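Local coordinates for choline kinase (Streptococcus pneumoniae, PDB 4R78), which probably transfers a phosphate group to choline and is captured here with adenosine monophosphate bound, at residues K141-E146 and S218-P223; I164-Y169 and I270-T275. All blocks are in the same frame, centred on the assembly; numbering follows the deposited sequence.

Contact 1 (K141-E146 and S218-P223); sequences KELRGE and SSMNDP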
# COMPACT_ATOMS: atom_id res chain seq x y z
N LYS A 141 2.84 15.82 9.61
CA LYS A 141 4.09 15.54 8.91
C LYS A 141 3.94 15.81 7.42
O LYS A 141 2.91 15.48 6.82
CB LYS A 141 4.54 14.10 9.17
CG LYS A 141 4.91 13.84 10.62
CD LYS A 141 5.24 12.39 10.89
CE LYS A 141 5.74 12.22 12.33
NZ LYS A 141 7.10 12.81 12.58
N GLU A 142 4.98 16.41 6.85
CA GLU A 142 5.01 16.73 5.43
C GLU A 142 5.84 15.68 4.70
O GLU A 142 7.06 15.80 4.57
CB GLU A 142 5.58 18.14 5.21
CG GLU A 142 4.68 19.26 5.74
CD GLU A 142 3.44 19.49 4.89
OE1 GLU A 142 3.51 19.31 3.66
OE2 GLU A 142 2.39 19.87 5.46
N LEU A 143 5.16 14.63 4.24
CA LEU A 143 5.81 13.56 3.51
C LEU A 143 6.32 14.06 2.17
O LEU A 143 5.79 15.03 1.61
CB LEU A 143 4.83 12.40 3.25
CG LEU A 143 4.12 11.75 4.44
CD1 LEU A 143 3.31 10.55 3.98
CD2 LEU A 143 5.11 11.35 5.53
N ARG A 144 7.36 13.41 1.67
CA ARG A 144 7.79 13.62 0.31
C ARG A 144 6.92 12.78 -0.62
O ARG A 144 6.75 11.58 -0.40
CB ARG A 144 9.27 13.29 0.14
CG ARG A 144 10.18 14.43 0.59
CD ARG A 144 11.65 14.09 0.48
NE ARG A 144 12.01 13.61 -0.85
CZ ARG A 144 13.26 13.41 -1.27
NH1 ARG A 144 14.29 13.66 -0.47
NH2 ARG A 144 13.48 12.96 -2.50
N GLY A 145 6.37 13.43 -1.63
CA GLY A 145 5.44 12.80 -2.55
C GLY A 145 4.09 13.47 -2.49
O GLY A 145 3.53 13.70 -1.41
N GLU A 146 3.56 13.81 -3.66
CA GLU A 146 2.23 14.39 -3.79
C GLU A 146 1.40 13.46 -4.65
O GLU A 146 1.57 13.41 -5.87
CB GLU A 146 2.30 15.78 -4.43
CG GLU A 146 3.14 16.79 -3.66
CD GLU A 146 2.47 17.24 -2.37
OE1 GLU A 146 1.26 17.58 -2.40
OE2 GLU A 146 3.15 17.25 -1.32
N SER A 218 3.40 5.63 0.54
CA SER A 218 3.01 6.78 1.37
C SER A 218 3.30 8.12 0.69
O SER A 218 4.33 8.30 0.02
CB SER A 218 3.65 6.71 2.77
OG SER A 218 5.04 6.99 2.75
N SER A 219 2.37 9.05 0.86
CA SER A 219 2.38 10.28 0.10
C SER A 219 1.38 11.25 0.71
O SER A 219 0.52 10.85 1.50
CB SER A 219 1.97 9.98 -1.35
OG SER A 219 2.14 11.11 -2.18
N MET A 220 1.51 12.52 0.36
CA MET A 220 0.50 13.51 0.72
C MET A 220 -0.72 13.32 -0.19
O MET A 220 -0.59 13.27 -1.42
CB MET A 220 1.04 14.93 0.61
CG MET A 220 2.27 15.19 1.47
SD MET A 220 1.98 14.94 3.22
CE MET A 220 1.12 16.46 3.63
N ASN A 221 -1.89 13.20 0.43
CA ASN A 221 -3.14 12.91 -0.28
C ASN A 221 -4.34 13.30 0.58
O ASN A 221 -4.19 13.74 1.72
CB ASN A 221 -3.20 11.42 -0.64
CG ASN A 221 -4.13 11.12 -1.81
OD1 ASN A 221 -4.72 12.01 -2.41
ND2 ASN A 221 -4.25 9.84 -2.14
N ASP A 222 -5.54 13.16 0.01
CA ASP A 222 -6.75 13.33 0.79
C ASP A 222 -6.94 12.10 1.68
O ASP A 222 -6.89 10.98 1.19
CB ASP A 222 -7.95 13.52 -0.14
CG ASP A 222 -9.17 14.03 0.59
OD1 ASP A 222 -9.72 13.27 1.42
OD2 ASP A 222 -9.58 15.18 0.33
N PRO A 223 -7.15 12.31 3.00
CA PRO A 223 -7.33 11.15 3.88
C PRO A 223 -8.46 10.20 3.49
O PRO A 223 -8.41 9.02 3.86
CB PRO A 223 -7.62 11.80 5.24
CG PRO A 223 -6.84 13.05 5.19
CD PRO A 223 -7.02 13.55 3.78
O HOH W 1 -1.19 16.05 -2.45

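Contact 2 (I164-Y169 and I270-T275); sequences IPYANY and IWSLWT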
# COMPACT_ATOMS: atom_id res chain seq x y z
N ILE A 164 -4.42 -2.41 -23.89
CA ILE A 164 -5.12 -2.57 -22.61
C ILE A 164 -6.10 -3.75 -22.69
O ILE A 164 -6.98 -3.76 -23.57
CB ILE A 164 -5.81 -1.26 -22.14
CG1 ILE A 164 -4.77 -0.16 -21.86
CG2 ILE A 164 -6.70 -1.50 -20.92
CD1 ILE A 164 -3.77 -0.47 -20.74
N PRO A 165 -5.95 -4.75 -21.80
CA PRO A 165 -6.73 -5.99 -21.95
C PRO A 165 -8.16 -5.89 -21.42
O PRO A 165 -8.96 -6.82 -21.62
CB PRO A 165 -5.93 -7.00 -21.12
CG PRO A 165 -5.29 -6.17 -20.06
CD PRO A 165 -4.97 -4.85 -20.71
N TYR A 166 -8.48 -4.79 -20.75
CA TYR A 166 -9.79 -4.63 -20.12
C TYR A 166 -10.82 -4.12 -21.11
O TYR A 166 -10.51 -3.33 -22.00
CB TYR A 166 -9.69 -3.71 -18.90
CG TYR A 166 -8.75 -4.21 -17.82
CD1 TYR A 166 -8.82 -5.52 -17.36
CD2 TYR A 166 -7.78 -3.37 -17.27
CE1 TYR A 166 -7.96 -6.00 -16.39
CE2 TYR A 166 -6.91 -3.84 -16.29
CZ TYR A 166 -7.01 -5.15 -15.85
OH TYR A 166 -6.16 -5.64 -14.88
N ALA A 167 -12.06 -4.58 -20.94
CA ALA A 167 -13.15 -4.29 -21.87
C ALA A 167 -13.64 -2.85 -21.79
O ALA A 167 -13.77 -2.28 -20.70
CB ALA A 167 -14.30 -5.25 -21.61
N ASN A 168 -13.93 -2.28 -22.96
CA ASN A 168 -14.55 -0.95 -23.05
C ASN A 168 -13.70 0.14 -22.40
O ASN A 168 -14.23 1.06 -21.77
CB ASN A 168 -15.96 -1.00 -22.43
CG ASN A 168 -16.84 0.15 -22.88
OD1 ASN A 168 -16.73 0.63 -24.01
ND2 ASN A 168 -17.73 0.59 -21.99
N TYR A 169 -12.39 0.04 -22.58
CA TYR A 169 -11.47 0.90 -21.82
C TYR A 169 -11.63 2.41 -22.05
O TYR A 169 -11.59 3.17 -21.09
CB TYR A 169 -10.01 0.47 -22.01
CG TYR A 169 -9.05 1.18 -21.07
CD1 TYR A 169 -9.13 0.98 -19.69
CD2 TYR A 169 -8.08 2.05 -21.55
CE1 TYR A 169 -8.27 1.64 -18.82
CE2 TYR A 169 -7.21 2.71 -20.69
CZ TYR A 169 -7.31 2.50 -19.32
OH TYR A 169 -6.46 3.14 -18.45
N ILE A 270 -6.64 2.09 -10.76
CA ILE A 270 -5.19 2.10 -10.61
C ILE A 270 -4.61 0.71 -10.35
O ILE A 270 -3.68 0.29 -11.04
CB ILE A 270 -4.74 3.12 -9.53
CG1 ILE A 270 -4.94 4.54 -10.07
CG2 ILE A 270 -3.28 2.89 -9.12
CD1 ILE A 270 -4.97 5.62 -9.02
N TRP A 271 -5.18 -0.02 -9.39
CA TRP A 271 -4.65 -1.35 -9.07
C TRP A 271 -4.92 -2.39 -10.16
O TRP A 271 -4.17 -3.37 -10.29
CB TRP A 271 -5.08 -1.81 -7.67
CG TRP A 271 -4.59 -0.90 -6.56
CD1 TRP A 271 -5.36 -0.23 -5.65
CD2 TRP A 271 -3.22 -0.56 -6.25
NE1 TRP A 271 -4.56 0.50 -4.80
CE2 TRP A 271 -3.25 0.32 -5.14
CE3 TRP A 271 -1.98 -0.91 -6.81
CZ2 TRP A 271 -2.09 0.86 -4.57
CZ3 TRP A 271 -0.82 -0.37 -6.24
CH2 TRP A 271 -0.89 0.50 -5.13
N SER A 272 -5.96 -2.19 -10.97
CA SER A 272 -6.17 -3.05 -12.14
C SER A 272 -5.05 -2.84 -13.17
O SER A 272 -4.62 -3.79 -13.82
CB SER A 272 -7.56 -2.87 -12.76
OG SER A 272 -7.64 -1.72 -13.58
N LEU A 273 -4.57 -1.61 -13.29
CA LEU A 273 -3.49 -1.30 -14.24
C LEU A 273 -2.15 -1.80 -13.70
O LEU A 273 -1.34 -2.37 -14.44
CB LEU A 273 -3.44 0.20 -14.57
CG LEU A 273 -4.65 0.75 -15.35
CD1 LEU A 273 -4.64 2.28 -15.36
CD2 LEU A 273 -4.71 0.22 -16.78
N TRP A 274 -1.93 -1.61 -12.40
CA TRP A 274 -0.81 -2.22 -11.68
C TRP A 274 -0.72 -3.73 -11.97
O TRP A 274 0.37 -4.26 -12.20
CB TRP A 274 -0.97 -1.95 -10.18
CG TRP A 274 0.03 -2.62 -9.26
CD1 TRP A 274 1.22 -2.11 -8.83
CD2 TRP A 274 -0.10 -3.91 -8.64
NE1 TRP A 274 1.84 -3.00 -7.98
CE2 TRP A 274 1.05 -4.11 -7.85
CE3 TRP A 274 -1.08 -4.91 -8.69
CZ2 TRP A 274 1.26 -5.28 -7.11
CZ3 TRP A 274 -0.88 -6.08 -7.95
CH2 TRP A 274 0.28 -6.25 -7.17
N THR A 275 -1.87 -4.41 -11.98
CA THR A 275 -1.93 -5.85 -12.23
C THR A 275 -1.37 -6.20 -13.60
O THR A 275 -0.54 -7.10 -13.73
CB THR A 275 -3.37 -6.39 -12.09
OG1 THR A 275 -3.84 -6.12 -10.76
CG2 THR A 275 -3.42 -7.89 -12.33

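Contact 1 (K141-E146 and S218-P223)
In the larger lobe of the kinase-like fold, the chain leaving the nucleotide-site residue Asp214 turns a corner at Met220 and forms a single beta bridge with Glu146 of the loop between helices 126-137 and 149-159. Met220 N donates to Gly145 O at 2.9 Å, nearly straight (164°), and comes in from above the carbonyl plane. Backbone bonding of Met220 to Phe147 places its partners on either side of Glu146, as in a parallel bridge. Gly145 has a positive phi of 118°, a backbone shape that suits glycine, and passes close beside Ser219.

The thioether of Met220 folds back along the loop, with bends at chi2 (-60°) and chi3 that carry sulfur and methyl up to residues 141-143. There SD accepts a weak, bent bond from Leu143 N at 3.4 Å, and the methyl CE lies 3.7 Å from Glu142 OE1. Glu146 runs alongside Met220, its OE2 3.6 Å from Met220 CG. Glu146 OE1 accepts a hydrogen bond from a water at 2.9 Å, and that water also donates to Met220 O, tying carboxylate to backbone. Arg190 pairs with both Glu142 and Glu146, probably offsetting the charge of these two exposed acids. On the buried side, Leu143 CD1 presses against Ser219 N at 3.6 Å.

Helix 77-87 flanks this corner: it touches Leu143 through Asn83 and Leu86, and Glu80 binds Ser218 OG. Strand 191-193 pairs by backbone with Ser219 and Asn221, and Asp222 caps the start of helix 223-233.

Contact 2 (I164-Y169 and I270-T275)
Ser272 gives the loop its polar hold on helix 257-280: Tyr166 OH donates to Ser272 O at 2.6 Å. The carbonyl oxygen lies in the plane of the tyrosine ring, at its edge, while the hydroxyl sits 34° off the plane of the carbonyl with a C=O...O angle of 124°. The Ser272 side chain sits above the ring plane instead, its OG 3.5 Å from Tyr166 CE2. That hydroxyl is turned between the backbone N and carbonyl carbon (chi1 79°) and binds Thr269 O one turn back, so it is engaged within the helix.

Leu273, next in sequence, supplies the apolar half. Its CD2 meets Ile164 CD1 at 4.1 Å, the two side chains crossing at about a right angle, and its CD1 lies 3.7 Å from Tyr169 OH, which is itself bonded to Glu157. Tyr169 approaches Leu273 from the opposite direction, while Ile164 CG2 packs over one face of the Tyr169 ring, 3.5 Å above its plane, toward the rim.

Trp274 points away from the loop and meets Phe285. Thr275 returns to the loop side, with CB 4.0 Å from Tyr166 OH. Its OG1 donates to Trp271 O at 2.8 Å, a carbonyl that also accepts Thr275 N, the usual back-bond of a helical threonine.

Tyr293 of helix 288-303 stacks on Tyr166. Here a loop packs on a long helix of the helical lobe; on the side turned from the loop, Trp271 and Trp274 with Tyr217 and Phe285 form an aromatic cluster consistent with the aromatic choline pockets of this family.

In the fold
Both contacts join loops that flank helix 149-159, one before it and one after it, to chain that comes much later in the sequence; their centres lie about 25 Å apart and their nearest atoms about 8 Å, without contact. Contact 2 is buried, whereas contact 1 is partly buried, with glutamates at its exposed margin. Their chemistry follows: contact 1 relies on backbone pairing, a sulfur acceptor, a water bridge and carboxylates matched by an outside arginine, while contact 2 combines one phenol-to-carbonyl bond with branched aliphatic and aromatic packing. Strand-like chain is joined to loop in 141-146/218-223, helix to loop in 164-169/270-275. Each lies about 14 Å from AMP at its nearest named side chain, Ser218 or Thr275.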